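Long-range contacts in ebony (Drosophila melanogaster, PDB 6DYS), which probably couples beta-alanine to dopamine and related amines, this chain being its C-terminal, acetyltransferase-like (GNAT) domain with N-beta-alanyldopamine bound: residues E32-P37 with R195-A200; F97-F102 with N186-S191; T162-L167 with Q204-H209. All blocks are in the same frame, centred on the assembly; numbering follows the deposited sequence.

The three contacts illustrate how one GNAT-type domain uses different chemistry at different depths. Contact 3 is the buried one: it joins two neighbouring antiparallel strands of the central sheet through main-chain hydrogen bonds. Contacts 1 and 2 are only partly buried and rely on packing, contact 1 between two loops and contact 2 between helix 93-111 and a loop, where waters supply the polar links. Both draw on the long loop between strands 178-184 and 205-212, and Asn186 ties their portions of it together. Gln204 links contact 3 to Trp34 of contact 1, while Phe99 of contact 2 packs on Ala206 of contact 3. In each, the first segment touches the bound beta-alanyldopamine.

Contact 1: E32-P37 with R195-A200; sequences EQWLKP and RPFGDA. With HJ1 (N-[2-(3,4-dihydroxyphenyl)ethyl]-beta-alaninamide), chain C.
Rotation about the first side-chain bond of Trp34, with CG opposite the carbonyl carbon (chi1 -50°), carries its indole across to Ala200, and the corresponding rotation in Leu35 (chi1 -56°) directs its methyls to Pro196 and Phe197. The setting is a meeting of two loops at one end of a GNAT-type fold: a short 3-10 turn at 32-34 packs on two successive type I beta turns, Arg195 to Gly198 and Phe197 to Ala200. The central element is a CH-pi contact, in which Ala200 CB sits 3.6 Å from the centroid of the five-membered ring of Trp34, over its face. Further along that same face, the carbonyl O of Asp199 approaches CZ3 of Trp34 at 3.7 Å, while Gln33 CG lies against the rim of the opposite face. The indole NE1 is satisfied by Gln204 OE1, a bond that restrains the ring's rotation from outside the contact.

Leu35 supplies the second patch. Its CD2 lies 3.6 Å from Pro196 CB, the two side chains running side by side, and the same methyl reaches CE1 of Phe197 at 3.9 Å. Beyond these loops, Leu35 also rests on Val96 of helix 93-111, and Phe197 meets Phe99 edge-to-face.

Glu32 turns away from the second loop and serves the ligand. A bend at chi2 presents both carboxylate oxygens to the catechol, with Tyr44 OH also bonded to OE2. The ligand hydroxyl O15 donates to Glu32 OE1, at a modelled length so short that its exact value is doubtful, and O13 donates to Glu32 OE2 at 2.6 Å.

Contact 2: F97-F102 with N186-S191; sequences FEFLEF and NEYVHS. With HJ1 (N-[2-(3,4-dihydroxyphenyl)ethyl]-beta-alaninamide), chain C.
Tyr188 of the loop comes nearest helix 93-111 at Phe99, their CA atoms 7.3 Å apart. Residues 97-102 belong to the regular interior of that helix, whereas 186-191 leave a short 3-10 turn at Glu187 and continue as an extended loop. The extended backbone aims Tyr188 at the helix and turns Val189 away from it, so a single large side chain carries most of the contact. The result is an aromatic cluster of Phe99, Phe102 and Tyr188 on the flank of a GNAT-type fold, prolonged by Phe197 beside Phe99 and by Phe183 beside Phe102, both edge-to-face.

Tyr188 extends with its CG opposite the backbone N (chi1 174°), which sets its ring against both phenylalanines, one face to Phe99 and an edge to Phe102. Phe99 places CD1 over the tyrosine face, 3.3 Å from Tyr188 CG; the planes are inclined at 58°, neither stacked nor T-shaped. With Phe102 the relation is clearer: the edge of Tyr188 points into the phenyl face, with Tyr188 CD1 over the ring centre and the ring centroids 5.0 Å apart.

Where the rings end, water takes over. Water 1 binds Tyr188 OH at 2.8 Å and makes a weak bond to the main-chain O of Glu98. Water 2 joins three groups, lying 2.7 Å from Tyr188 OH, bonding to His190 ND1 at a short and doubtful length, and donating to Glu98 OE1; it thus links helix and loop where the carboxylate and imidazole do not bond directly.

On the ligand side of the helix, Phe97 and Leu100 line the catechol pocket. Leu100 CD1 lies 3.6 Å from the catechol carbon C09, and Phe97 CZ lies 3.8 Å from C11 of the same ring.

Contact 3: T162-L167 with Q204-H209; sequences TNTSPL and QRAIVH. With HJ1 (N-[2-(3,4-dihydroxyphenyl)ethyl]-beta-alaninamide), chain C.
Main-chain hydrogen bonds come first: Asn163 and Ile207 form an antiparallel hydrogen-bonded pair, Asn163 N donating to Ile207 O at 2.8 Å and Ile207 N returning the bond to Asn163 O at 3.0 Å, nearly straight at 168°. Next to it, Thr162 and Val208 form a non-hydrogen-bonded pair.

Among the polar side chains Asn163 does the most. With CG opposite the carbonyl carbon (chi1 -71°), its amide is brought between His209 and the ligand amine. The Asn163 and His209 side chains cross at about a right angle, amide and ring planes inclined at 47°. ND2 donates to His209 ND1 at 2.9 Å, and OD1 accepts from the ligand amine N01 at 2.8 Å; the two bonds are mutually consistent and set the amide's orientation.

A water continues the link where the strands part. Water 3 donates to Thr164 O at 2.8 Å and to Arg205 O at 2.7 Å, and accepts from Gln204 NE2.

Side-chain packing divides between the two faces of the sheet. On one, Thr162 OG1, hydrogen-bonded to Glu104 OE2, merely touches the Val208 methyl CG2; here Thr162 meets Leu100 and Val208 meets Cys103, both of helix 93-111. On the other, Asn163 and Ile207 lie against helix 166-174, where N-cap Ser165 has its OG hydrogen-bonded to Thr168 OG1.

The ligand runs past the strand end, its C07 3.4 Å from Thr162 O. Strands 158-163 and 205-212, covered by helices on both faces, are the fifth and seventh strands of the GNAT fold: the former lines the beta-alanyldopamine pocket, and the latter stands behind it as a second shell, His209 holding the Asn163 amide.

Contact 1: E32-P37 with R195-A200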
loop_
_atom_site.group_PDB
_atom_site.type_symbol
_atom_site.label_atom_id
_atom_site.label_comp_id
_atom_site.label_asym_id
_atom_site.label_seq_id
_atom_site.Cartn_x
_atom_site.Cartn_y
_atom_site.Cartn_z
ATOM N N GLU A 32 -4.944 -11.943 0.797
ATOM C CA GLU A 32 -5.150 -12.646 2.062
ATOM C C GLU A 32 -6.402 -13.504 2.076
ATOM O O GLU A 32 -6.466 -14.457 2.860
ATOM C CB GLU A 32 -5.259 -11.663 3.229
ATOM C CG GLU A 32 -4.009 -10.916 3.551
ATOM C CD GLU A 32 -3.925 -9.605 2.820
ATOM O OE1 GLU A 32 -3.745 -9.625 1.584
ATOM O OE2 GLU A 32 -4.054 -8.553 3.483
ATOM N N GLN A 33 -7.410 -13.173 1.262
ATOM C CA GLN A 33 -8.647 -13.943 1.288
ATOM C C GLN A 33 -8.390 -15.410 0.987
ATOM O O GLN A 33 -9.127 -16.281 1.462
ATOM C CB GLN A 33 -9.656 -13.364 0.295
ATOM C CG GLN A 33 -9.276 -13.555 -1.160
ATOM C CD GLN A 33 -10.328 -13.014 -2.115
ATOM O OE1 GLN A 33 -11.524 -13.236 -1.930
ATOM N NE2 GLN A 33 -9.885 -12.299 -3.135
ATOM N N TRP A 34 -7.343 -15.703 0.222
ATOM C CA TRP A 34 -7.012 -17.071 -0.136
ATOM C C TRP A 34 -6.151 -17.768 0.913
ATOM O O TRP A 34 -5.945 -18.981 0.813
ATOM C CB TRP A 34 -6.317 -17.083 -1.500
ATOM C CG TRP A 34 -7.085 -16.311 -2.521
ATOM C CD1 TRP A 34 -6.741 -15.113 -3.076
ATOM C CD2 TRP A 34 -8.352 -16.668 -3.090
ATOM N NE1 TRP A 34 -7.710 -14.706 -3.963
ATOM C CE2 TRP A 34 -8.708 -15.644 -3.991
ATOM C CE3 TRP A 34 -9.215 -17.757 -2.928
ATOM C CZ2 TRP A 34 -9.891 -15.676 -4.727
ATOM C CZ3 TRP A 34 -10.384 -17.789 -3.659
ATOM C CH2 TRP A 34 -10.712 -16.755 -4.551
ATOM N N LEU A 35 -5.652 -17.036 1.906
ATOM C CA LEU A 35 -4.870 -17.597 3.000
ATOM C C LEU A 35 -5.726 -17.944 4.211
ATOM O O LEU A 35 -5.192 -18.455 5.203
ATOM C CB LEU A 35 -3.762 -16.616 3.418
ATOM C CG LEU A 35 -2.792 -16.153 2.328
ATOM C CD1 LEU A 35 -1.961 -14.987 2.815
ATOM C CD2 LEU A 35 -1.887 -17.280 1.886
ATOM N N LYS A 36 -7.027 -17.658 4.160
ATOM C CA LYS A 36 -7.931 -18.079 5.219
ATOM C C LYS A 36 -7.860 -19.594 5.394
ATOM O O LYS A 36 -7.713 -20.331 4.409
ATOM C CB LYS A 36 -9.369 -17.661 4.902
ATOM C CG LYS A 36 -9.640 -16.178 5.024
ATOM C CD LYS A 36 -11.110 -15.896 4.759
ATOM C CE LYS A 36 -11.445 -14.425 4.932
ATOM N NZ LYS A 36 -12.914 -14.209 4.786
ATOM N N PRO A 37 -7.964 -20.100 6.630
ATOM C CA PRO A 37 -8.193 -19.302 7.839
ATOM C C PRO A 37 -6.901 -18.820 8.488
ATOM O O PRO A 37 -5.810 -19.081 7.972
ATOM C CB PRO A 37 -8.908 -20.286 8.750
ATOM C CG PRO A 37 -8.225 -21.598 8.416
ATOM C CD PRO A 37 -7.891 -21.541 6.936
ATOM N N ARG A 195 0.834 -23.317 -3.842
ATOM C CA ARG A 195 0.369 -22.059 -4.417
ATOM C C ARG A 195 -0.613 -21.422 -3.441
ATOM O O ARG A 195 -1.818 -21.710 -3.484
ATOM C CB ARG A 195 -0.270 -22.276 -5.790
ATOM C CG ARG A 195 0.746 -22.662 -6.863
ATOM C CD ARG A 195 0.105 -22.905 -8.227
ATOM N NE ARG A 195 -0.874 -23.988 -8.206
ATOM C CZ ARG A 195 -2.168 -23.841 -8.486
ATOM N NH1 ARG A 195 -2.655 -22.649 -8.816
ATOM N NH2 ARG A 195 -2.978 -24.892 -8.439
ATOM N N PRO A 196 -0.147 -20.547 -2.545
ATOM C CA PRO A 196 -1.034 -20.021 -1.487
ATOM C C PRO A 196 -2.229 -19.238 -2.011
ATOM O O PRO A 196 -3.260 -19.167 -1.328
ATOM C CB PRO A 196 -0.098 -19.128 -0.657
ATOM C CG PRO A 196 1.072 -18.839 -1.553
ATOM C CD PRO A 196 1.231 -20.042 -2.431
ATOM N N PHE A 197 -2.123 -18.643 -3.198
ATOM C CA PHE A 197 -3.249 -17.991 -3.856
ATOM C C PHE A 197 -3.767 -18.810 -5.034
ATOM O O PHE A 197 -4.406 -18.259 -5.934
ATOM C CB PHE A 197 -2.856 -16.583 -4.311
ATOM C CG PHE A 197 -1.944 -15.868 -3.347
ATOM C CD1 PHE A 197 -2.379 -15.536 -2.073
ATOM C CD2 PHE A 197 -0.649 -15.542 -3.708
ATOM C CE1 PHE A 197 -1.541 -14.886 -1.179
ATOM C CE2 PHE A 197 0.198 -14.896 -2.817
ATOM C CZ PHE A 197 -0.250 -14.568 -1.551
ATOM N N GLY A 198 -3.511 -20.125 -5.035
ATOM C CA GLY A 198 -3.841 -20.940 -6.193
ATOM C C GLY A 198 -5.328 -21.024 -6.475
ATOM O O GLY A 198 -5.736 -21.225 -7.621
ATOM N N ASP A 199 -6.156 -20.868 -5.446
ATOM C CA ASP A 199 -7.598 -20.910 -5.646
ATOM C C ASP A 199 -8.152 -19.634 -6.268
ATOM O O ASP A 199 -9.324 -19.617 -6.660
ATOM C CB ASP A 199 -8.300 -21.187 -4.317
ATOM C CG ASP A 199 -8.072 -22.600 -3.830
ATOM O OD1 ASP A 199 -7.873 -23.493 -4.682
ATOM O OD2 ASP A 199 -8.092 -22.819 -2.602
ATOM N N ALA A 200 -7.348 -18.578 -6.370
ATOM C CA ALA A 200 -7.813 -17.345 -6.981
ATOM C C ALA A 200 -8.049 -17.547 -8.475
ATOM O O ALA A 200 -7.339 -18.321 -9.126
ATOM C CB ALA A 200 -6.797 -16.225 -6.770
HETATM C C02 HJ1 C . -1.798 0.660 -3.255
HETATM C C03 HJ1 C . -0.942 -0.366 -2.521
HETATM C C04 HJ1 C . -1.613 -0.816 -1.176
HETATM C C07 HJ1 C . -0.936 -3.238 -1.591
HETATM C C08 HJ1 C . 0.217 -3.934 -0.782
HETATM C C09 HJ1 C . -0.280 -4.873 0.235
HETATM C C10 HJ1 C . 0.334 -4.928 1.496
HETATM C C11 HJ1 C . -0.133 -5.827 2.473
HETATM C C12 HJ1 C . -1.202 -6.654 2.196
HETATM C C14 HJ1 C . -1.818 -6.595 0.929
HETATM C C16 HJ1 C . -1.347 -5.695 -0.045
HETATM N N01 HJ1 C . -0.982 1.543 -4.103
HETATM N N06 HJ1 C . -1.583 -2.225 -0.757
HETATM O O05 HJ1 C . -2.137 -0.039 -0.497
HETATM O O13 HJ1 C . -1.674 -7.572 3.206
HETATM O O15 HJ1 C . -2.998 -7.494 0.593
#

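Contact 2: F97-F102 with N186-S191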
loop_
_atom_site.group_PDB
_atom_site.type_symbol
_atom_site.label_atom_id
_atom_site.label_comp_id
_atom_site.label_asym_id
_atom_site.label_seq_id
_atom_site.Cartn_x
_atom_site.Cartn_y
_atom_site.Cartn_z
ATOM N N PHE A 97 3.799 -10.615 1.935
ATOM C CA PHE A 97 4.942 -9.731 1.738
ATOM C C PHE A 97 6.054 -10.409 0.946
ATOM O O PHE A 97 6.741 -9.747 0.160
ATOM C CB PHE A 97 5.443 -9.219 3.085
ATOM C CG PHE A 97 4.580 -8.131 3.662
ATOM C CD1 PHE A 97 4.777 -6.811 3.300
ATOM C CD2 PHE A 97 3.545 -8.433 4.537
ATOM C CE1 PHE A 97 3.973 -5.805 3.817
ATOM C CE2 PHE A 97 2.738 -7.431 5.060
ATOM C CZ PHE A 97 2.955 -6.115 4.702
ATOM N N GLU A 98 6.239 -11.718 1.110
ATOM C CA GLU A 98 7.230 -12.408 0.291
ATOM C C GLU A 98 6.793 -12.439 -1.165
ATOM O O GLU A 98 7.625 -12.320 -2.071
ATOM C CB GLU A 98 7.476 -13.822 0.818
ATOM C CG GLU A 98 8.419 -13.874 2.008
ATOM C CD GLU A 98 8.561 -15.268 2.598
ATOM O OE1 GLU A 98 7.984 -16.233 2.044
ATOM O OE2 GLU A 98 9.255 -15.396 3.623
ATOM N N PHE A 99 5.488 -12.577 -1.403
ATOM C CA PHE A 99 4.966 -12.489 -2.762
ATOM C C PHE A 99 5.182 -11.099 -3.342
ATOM O O PHE A 99 5.603 -10.955 -4.497
ATOM C CB PHE A 99 3.479 -12.843 -2.785
ATOM C CG PHE A 99 2.831 -12.601 -4.118
ATOM C CD1 PHE A 99 3.260 -13.286 -5.244
ATOM C CD2 PHE A 99 1.796 -11.686 -4.249
ATOM C CE1 PHE A 99 2.667 -13.074 -6.474
ATOM C CE2 PHE A 99 1.202 -11.465 -5.475
ATOM C CZ PHE A 99 1.634 -12.156 -6.592
ATOM N N LEU A 100 4.882 -10.058 -2.559
ATOM C CA LEU A 100 5.084 -8.697 -3.043
ATOM C C LEU A 100 6.551 -8.444 -3.369
ATOM O O LEU A 100 6.865 -7.771 -4.357
ATOM C CB LEU A 100 4.571 -7.688 -2.014
ATOM C CG LEU A 100 3.056 -7.715 -1.769
ATOM C CD1 LEU A 100 2.660 -6.797 -0.614
ATOM C CD2 LEU A 100 2.293 -7.337 -3.026
ATOM N N GLU A 101 7.467 -8.993 -2.561
ATOM C CA GLU A 101 8.890 -8.864 -2.870
ATOM C C GLU A 101 9.249 -9.651 -4.125
ATOM O O GLU A 101 10.075 -9.202 -4.931
ATOM C CB GLU A 101 9.734 -9.322 -1.675
ATOM C CG GLU A 101 11.251 -9.311 -1.899
ATOM C CD GLU A 101 11.812 -7.932 -2.207
ATOM O OE1 GLU A 101 12.899 -7.865 -2.816
ATOM O OE2 GLU A 101 11.179 -6.918 -1.841
ATOM N N PHE A 102 8.631 -10.823 -4.304
ATOM C CA PHE A 102 8.760 -11.579 -5.548
ATOM C C PHE A 102 8.366 -10.723 -6.750
ATOM O O PHE A 102 9.025 -10.758 -7.800
ATOM C CB PHE A 102 7.898 -12.846 -5.444
ATOM C CG PHE A 102 7.703 -13.588 -6.743
ATOM C CD1 PHE A 102 6.680 -13.239 -7.619
ATOM C CD2 PHE A 102 8.505 -14.676 -7.060
ATOM C CE1 PHE A 102 6.493 -13.935 -8.811
ATOM C CE2 PHE A 102 8.326 -15.372 -8.244
ATOM C CZ PHE A 102 7.313 -15.005 -9.120
ATOM N N ASN A 186 -2.396 -16.632 -8.831
ATOM C CA ASN A 186 -2.550 -18.057 -8.552
ATOM C C ASN A 186 -1.393 -18.896 -9.085
ATOM O O ASN A 186 -1.383 -20.113 -8.873
ATOM C CB ASN A 186 -3.886 -18.592 -9.096
ATOM C CG ASN A 186 -4.022 -18.461 -10.606
ATOM O OD1 ASN A 186 -3.042 -18.496 -11.352
ATOM N ND2 ASN A 186 -5.261 -18.331 -11.063
ATOM N N GLU A 187 -0.422 -18.282 -9.759
ATOM C CA GLU A 187 0.769 -18.983 -10.219
ATOM C C GLU A 187 1.950 -18.828 -9.273
ATOM O O GLU A 187 2.980 -19.478 -9.481
ATOM C CB GLU A 187 1.175 -18.489 -11.614
ATOM C CG GLU A 187 0.130 -18.732 -12.697
ATOM C CD GLU A 187 0.162 -20.152 -13.245
ATOM O OE1 GLU A 187 -0.512 -20.410 -14.266
ATOM O OE2 GLU A 187 0.860 -21.010 -12.661
ATOM N N TYR A 188 1.833 -17.993 -8.244
ATOM C CA TYR A 188 2.941 -17.809 -7.319
ATOM C C TYR A 188 3.135 -19.064 -6.480
ATOM O O TYR A 188 2.178 -19.597 -5.910
ATOM C CB TYR A 188 2.701 -16.611 -6.405
ATOM C CG TYR A 188 3.766 -16.500 -5.341
ATOM C CD1 TYR A 188 5.071 -16.152 -5.677
ATOM C CD2 TYR A 188 3.479 -16.754 -4.001
ATOM C CE1 TYR A 188 6.057 -16.054 -4.714
ATOM C CE2 TYR A 188 4.466 -16.655 -3.025
ATOM C CZ TYR A 188 5.757 -16.304 -3.396
ATOM O OH TYR A 188 6.761 -16.200 -2.454
ATOM N N VAL A 189 4.376 -19.528 -6.395
ATOM C CA VAL A 189 4.716 -20.716 -5.624
ATOM C C VAL A 189 5.412 -20.285 -4.346
ATOM O O VAL A 189 6.325 -19.450 -4.377
ATOM C CB VAL A 189 5.597 -21.683 -6.433
ATOM C CG1 VAL A 189 5.713 -23.018 -5.703
ATOM C CG2 VAL A 189 5.005 -21.887 -7.809
ATOM N N HIS A 190 4.966 -20.842 -3.225
ATOM C CA HIS A 190 5.569 -20.628 -1.921
ATOM C C HIS A 190 6.796 -21.524 -1.758
ATOM O O HIS A 190 7.016 -22.468 -2.522
ATOM C CB HIS A 190 4.539 -20.901 -0.821
ATOM C CG HIS A 190 5.004 -20.557 0.561
ATOM N ND1 HIS A 190 5.618 -19.362 0.867
ATOM C CD2 HIS A 190 4.923 -21.246 1.724
ATOM C CE1 HIS A 190 5.908 -19.336 2.157
ATOM N NE2 HIS A 190 5.498 -20.468 2.699
ATOM N N SER A 191 7.603 -21.211 -0.740
ATOM C CA SER A 191 8.832 -21.960 -0.495
ATOM C C SER A 191 8.582 -23.438 -0.212
ATOM O O SER A 191 9.515 -24.240 -0.330
ATOM C CB SER A 191 9.596 -21.338 0.671
ATOM O OG SER A 191 8.738 -21.162 1.786
HETATM C C02 HJ1 C . -1.798 0.660 -3.255
HETATM C C03 HJ1 C . -0.942 -0.366 -2.521
HETATM C C04 HJ1 C . -1.613 -0.816 -1.176
HETATM C C07 HJ1 C . -0.936 -3.238 -1.591
HETATM C C08 HJ1 C . 0.217 -3.934 -0.782
HETATM C C09 HJ1 C . -0.280 -4.873 0.235
HETATM C C10 HJ1 C . 0.334 -4.928 1.496
HETATM C C11 HJ1 C . -0.133 -5.827 2.473
HETATM C C12 HJ1 C . -1.202 -6.654 2.196
HETATM C C14 HJ1 C . -1.818 -6.595 0.929
HETATM C C16 HJ1 C . -1.347 -5.695 -0.045
HETATM N N01 HJ1 C . -0.982 1.543 -4.103
HETATM N N06 HJ1 C . -1.583 -2.225 -0.757
HETATM O O05 HJ1 C . -2.137 -0.039 -0.497
HETATM O O13 HJ1 C . -1.674 -7.572 3.206
HETATM O O15 HJ1 C . -2.998 -7.494 0.593
HETATM O O HOH W 1 9.336 -15.180 -3.000
HETATM O O HOH W 2 6.647 -17.230 -0.012
#

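Contact 3: T162-L167 with Q204-H209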
loop_
_atom_site.group_PDB
_atom_site.type_symbol
_atom_site.label_atom_id
_atom_site.label_comp_id
_atom_site.label_asym_id
_atom_site.label_seq_id
_atom_site.Cartn_x
_atom_site.Cartn_y
_atom_site.Cartn_z
ATOM N N THR A 162 2.810 -1.857 -5.733
ATOM C CA THR A 162 2.149 -3.048 -6.257
ATOM C C THR A 162 0.671 -2.958 -5.916
ATOM O O THR A 162 0.302 -2.925 -4.737
ATOM C CB THR A 162 2.749 -4.329 -5.681
ATOM O OG1 THR A 162 4.154 -4.327 -5.918
ATOM C CG2 THR A 162 2.151 -5.551 -6.356
ATOM N N ASN A 163 -0.169 -2.907 -6.939
ATOM C CA ASN A 163 -1.604 -2.804 -6.743
ATOM C C ASN A 163 -2.212 -4.189 -6.884
ATOM O O ASN A 163 -1.970 -4.884 -7.878
ATOM C CB ASN A 163 -2.223 -1.817 -7.734
ATOM C CG ASN A 163 -1.844 -0.378 -7.422
ATOM O OD1 ASN A 163 -1.965 0.071 -6.287
ATOM N ND2 ASN A 163 -1.377 0.348 -8.427
ATOM N N THR A 164 -2.986 -4.589 -5.875
ATOM C CA THR A 164 -3.496 -5.943 -5.774
ATOM C C THR A 164 -5.013 -6.025 -5.834
ATOM O O THR A 164 -5.557 -7.132 -5.743
ATOM C CB THR A 164 -3.000 -6.598 -4.477
ATOM O OG1 THR A 164 -3.388 -5.793 -3.359
ATOM C CG2 THR A 164 -1.485 -6.729 -4.495
ATOM N N SER A 165 -5.710 -4.899 -5.976
ATOM C CA SER A 165 -7.148 -4.922 -6.189
ATOM C C SER A 165 -7.485 -4.299 -7.539
ATOM O O SER A 165 -6.721 -3.476 -8.053
ATOM C CB SER A 165 -7.898 -4.172 -5.078
ATOM O OG SER A 165 -7.840 -2.766 -5.259
ATOM N N PRO A 166 -8.609 -4.685 -8.148
ATOM C CA PRO A 166 -8.995 -4.070 -9.428
ATOM C C PRO A 166 -9.085 -2.549 -9.385
ATOM O O PRO A 166 -8.697 -1.886 -10.356
ATOM C CB PRO A 166 -10.357 -4.718 -9.710
ATOM C CG PRO A 166 -10.249 -6.071 -9.082
ATOM C CD PRO A 166 -9.460 -5.843 -7.815
ATOM N N LEU A 167 -9.570 -1.979 -8.282
ATOM C CA LEU A 167 -9.770 -0.535 -8.217
ATOM C C LEU A 167 -8.441 0.209 -8.203
ATOM O O LEU A 167 -8.254 1.177 -8.947
ATOM C CB LEU A 167 -10.599 -0.171 -6.984
ATOM C CG LEU A 167 -10.673 1.328 -6.691
ATOM C CD1 LEU A 167 -11.310 2.069 -7.877
ATOM C CD2 LEU A 167 -11.455 1.574 -5.414
ATOM N N GLN A 204 -7.368 -12.533 -11.299
ATOM C CA GLN A 204 -6.831 -11.741 -10.199
ATOM C C GLN A 204 -5.335 -11.552 -10.409
ATOM O O GLN A 204 -4.576 -12.529 -10.451
ATOM C CB GLN A 204 -7.103 -12.389 -8.844
ATOM C CG GLN A 204 -6.494 -11.580 -7.701
ATOM C CD GLN A 204 -6.749 -12.167 -6.329
ATOM O OE1 GLN A 204 -7.590 -13.046 -6.156
ATOM N NE2 GLN A 204 -6.021 -11.669 -5.337
ATOM N N ARG A 205 -4.924 -10.297 -10.550
ATOM C CA ARG A 205 -3.552 -9.930 -10.851
ATOM C C ARG A 205 -2.920 -9.210 -9.670
ATOM O O ARG A 205 -3.598 -8.631 -8.819
ATOM C CB ARG A 205 -3.480 -9.022 -12.089
ATOM C CG ARG A 205 -4.544 -9.290 -13.143
ATOM C CD ARG A 205 -4.417 -10.694 -13.699
ATOM N NE ARG A 205 -3.117 -10.887 -14.326
ATOM C CZ ARG A 205 -2.734 -12.006 -14.927
ATOM N NH1 ARG A 205 -3.554 -13.046 -14.983
ATOM N NH2 ARG A 205 -1.531 -12.081 -15.476
ATOM N N ALA A 206 -1.600 -9.283 -9.623
ATOM C CA ALA A 206 -0.776 -8.364 -8.859
ATOM C C ALA A 206 0.016 -7.557 -9.875
ATOM O O ALA A 206 0.709 -8.134 -10.725
ATOM C CB ALA A 206 0.162 -9.106 -7.904
ATOM N N ILE A 207 -0.115 -6.238 -9.825
ATOM C CA ILE A 207 0.484 -5.384 -10.841
ATOM C C ILE A 207 1.458 -4.437 -10.171
ATOM O O ILE A 207 1.074 -3.650 -9.296
ATOM C CB ILE A 207 -0.568 -4.625 -11.661
ATOM C CG1 ILE A 207 -1.558 -5.626 -12.272
ATOM C CG2 ILE A 207 0.111 -3.805 -12.749
ATOM C CD1 ILE A 207 -2.535 -5.015 -13.251
ATOM N N VAL A 208 2.720 -4.527 -10.577
ATOM C CA VAL A 208 3.754 -3.613 -10.115
ATOM C C VAL A 208 3.676 -2.348 -10.956
ATOM O O VAL A 208 3.732 -2.408 -12.187
ATOM C CB VAL A 208 5.139 -4.263 -10.210
ATOM C CG1 VAL A 208 6.202 -3.262 -9.860
ATOM C CG2 VAL A 208 5.202 -5.475 -9.288
ATOM N N HIS A 209 3.528 -1.201 -10.295
ATOM C CA HIS A 209 3.312 0.057 -10.987
ATOM C C HIS A 209 4.417 1.039 -10.647
ATOM O O HIS A 209 4.940 1.048 -9.528
ATOM C CB HIS A 209 1.949 0.666 -10.638
ATOM C CG HIS A 209 0.829 0.141 -11.475
ATOM N ND1 HIS A 209 -0.263 -0.505 -10.938
ATOM C CD2 HIS A 209 0.634 0.160 -12.816
ATOM C CE1 HIS A 209 -1.091 -0.848 -11.908
ATOM N NE2 HIS A 209 -0.566 -0.465 -13.059
HETATM C C02 HJ1 C . -1.798 0.660 -3.255
HETATM C C03 HJ1 C . -0.942 -0.366 -2.521
HETATM C C04 HJ1 C . -1.613 -0.816 -1.176
HETATM C C07 HJ1 C . -0.936 -3.238 -1.591
HETATM C C08 HJ1 C . 0.217 -3.934 -0.782
HETATM C C09 HJ1 C . -0.280 -4.873 0.235
HETATM C C10 HJ1 C . 0.334 -4.928 1.496
HETATM C C11 HJ1 C . -0.133 -5.827 2.473
HETATM C C12 HJ1 C . -1.202 -6.654 2.196
HETATM C C14 HJ1 C . -1.818 -6.595 0.929
HETATM C C16 HJ1 C . -1.347 -5.695 -0.045
HETATM N N01 HJ1 C . -0.982 1.543 -4.103
HETATM N N06 HJ1 C . -1.583 -2.225 -0.757
HETATM O O05 HJ1 C . -2.137 -0.039 -0.497
HETATM O O13 HJ1 C . -1.674 -7.572 3.206
HETATM O O15 HJ1 C . -2.998 -7.494 0.593
HETATM O O HOH W 3 -4.131 -9.438 -6.324
#